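Local structure of putative mRNA export protein (Chaetomium thermophilum, 4WP2) at residues A11-R16 against E37-S42. The protein probably takes part in exporting mRNA from the nucleus to the cytoplasm, the piece described here being its C-terminal UBA-like domain. Sequence-based numbering, arbitrary orientation.
Sequences AEVSRR and ELALQS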
# COMPACT_ATOMS: atom_id res chain seq x y z
N ALA A 11 -22.35 -18.78 23.45
CA ALA A 11 -23.32 -18.20 22.54
C ALA A 11 -24.17 -19.28 21.89
O ALA A 11 -25.38 -19.11 21.73
CB ALA A 11 -22.62 -17.35 21.47
N GLU A 12 -23.54 -20.41 21.55
CA GLU A 12 -24.27 -21.49 20.90
C GLU A 12 -25.25 -22.16 21.85
O GLU A 12 -26.37 -22.49 21.47
CB GLU A 12 -23.31 -22.52 20.32
CG GLU A 12 -24.03 -23.63 19.57
CD GLU A 12 -24.75 -23.15 18.32
OE1 GLU A 12 -24.60 -21.97 17.94
OE2 GLU A 12 -25.52 -23.94 17.75
N VAL A 13 -24.82 -22.39 23.09
CA VAL A 13 -25.70 -22.98 24.09
C VAL A 13 -26.89 -22.06 24.34
O VAL A 13 -28.02 -22.52 24.44
CB VAL A 13 -24.95 -23.26 25.41
CG1 VAL A 13 -25.92 -23.60 26.54
CG2 VAL A 13 -23.95 -24.40 25.23
N SER A 14 -26.63 -20.76 24.41
CA SER A 14 -27.69 -19.77 24.62
C SER A 14 -28.69 -19.80 23.47
O SER A 14 -29.90 -19.76 23.69
CB SER A 14 -27.08 -18.37 24.76
OG SER A 14 -28.09 -17.38 24.90
N ARG A 15 -28.18 -19.87 22.24
CA ARG A 15 -29.02 -19.91 21.06
C ARG A 15 -29.93 -21.14 21.07
O ARG A 15 -31.11 -21.06 20.72
CB ARG A 15 -28.16 -19.90 19.78
CG ARG A 15 -28.96 -19.80 18.50
CD ARG A 15 -28.08 -19.85 17.27
NE ARG A 15 -27.52 -21.18 17.04
CZ ARG A 15 -28.21 -22.21 16.56
NH1 ARG A 15 -29.50 -22.07 16.27
NH2 ARG A 15 -27.62 -23.38 16.37
N ARG A 16 -29.36 -22.28 21.44
CA ARG A 16 -30.09 -23.54 21.41
C ARG A 16 -31.08 -23.70 22.57
O ARG A 16 -32.19 -24.20 22.37
CB ARG A 16 -29.11 -24.72 21.43
CG ARG A 16 -28.33 -24.93 20.14
CD ARG A 16 -29.19 -25.50 19.04
NE ARG A 16 -29.54 -26.90 19.29
CZ ARG A 16 -28.71 -27.92 19.12
NH1 ARG A 16 -27.47 -27.72 18.71
NH2 ARG A 16 -29.13 -29.15 19.38
N GLU A 37 -21.97 -30.96 23.17
CA GLU A 37 -23.01 -31.97 23.22
C GLU A 37 -23.34 -32.36 24.67
O GLU A 37 -24.49 -32.51 25.02
CB GLU A 37 -22.62 -33.20 22.40
CG GLU A 37 -22.67 -32.96 20.90
CD GLU A 37 -24.05 -32.53 20.42
OE1 GLU A 37 -25.05 -33.18 20.79
OE2 GLU A 37 -24.13 -31.53 19.67
N LEU A 38 -22.31 -32.51 25.49
CA LEU A 38 -22.52 -32.90 26.88
C LEU A 38 -23.21 -31.78 27.66
O LEU A 38 -24.01 -32.04 28.56
CB LEU A 38 -21.19 -33.26 27.55
CG LEU A 38 -20.53 -34.57 27.11
CD1 LEU A 38 -19.21 -34.74 27.83
CD2 LEU A 38 -21.43 -35.77 27.31
N ALA A 39 -22.90 -30.53 27.31
CA ALA A 39 -23.56 -29.38 27.92
C ALA A 39 -25.06 -29.37 27.61
O ALA A 39 -25.89 -29.18 28.51
CB ALA A 39 -22.90 -28.08 27.44
N LEU A 40 -25.41 -29.60 26.35
CA LEU A 40 -26.82 -29.58 25.95
C LEU A 40 -27.59 -30.72 26.58
O LEU A 40 -28.75 -30.56 26.96
CB LEU A 40 -26.94 -29.64 24.42
CG LEU A 40 -26.46 -28.40 23.68
CD1 LEU A 40 -26.48 -28.62 22.17
CD2 LEU A 40 -27.34 -27.20 24.07
N GLN A 41 -26.94 -31.88 26.67
CA GLN A 41 -27.49 -33.04 27.34
C GLN A 41 -27.81 -32.73 28.81
O GLN A 41 -28.85 -33.13 29.31
CB GLN A 41 -26.51 -34.20 27.22
CG GLN A 41 -26.97 -35.50 27.82
CD GLN A 41 -25.91 -36.58 27.73
OE1 GLN A 41 -25.16 -36.83 28.67
NE2 GLN A 41 -25.85 -37.24 26.57
N SER A 42 -26.91 -32.03 29.48
CA SER A 42 -27.14 -31.65 30.87
C SER A 42 -28.34 -30.71 30.99
O SER A 42 -29.14 -30.83 31.91
CB SER A 42 -25.91 -30.98 31.47
OG SER A 42 -24.80 -31.86 31.41
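Arg16 and Leu40 illustrate how a long charged side chain can pack against a leucine with both its aliphatic root and its flat tip, while still pairing with a charge. Beginning at the root of the arginine, CB lies 4.0 Å from Leu40 CD2, an ordinary aliphatic contact. The chain then departs with CG anti to the carbonyl carbon (chi1 -72°) and bends at chi2 and chi3, a course that brings one face of the guanidinium against the other methyl of the same leucine. At the tip, NH1 is 3.7 Å from Leu40 CD1, with CZ and NH2 close to the same methyl. That carbon sits about 3.5 Å above the guanidinium plane, displaced toward its rim, and the two side chains cross nearly at a right angle. NE, meanwhile, forms a salt bridge with the terminal carboxylate of Val61, which ties the C-terminal tail to helix 2-17. This is the first helix of the compact three-helix UBA fold of the TAP C-terminal family, and the leucine belongs to the last, helix 36-46. Between the two helices, Val13 and Leu40 bring their CA atoms to 6.9 Å, and Val13 CG2 meets Ala39 CB more loosely, at 4.4 Å, where Leu28 touches both residues. Along helix 2-17, Arg15 grips Glu12 side-on: NE reaches OE1 at 3.2 Å in a nearly straight bond (169°), coming from above the carboxylate plane, while NH2 approaches OE2 on its syn side at 2.6 Å.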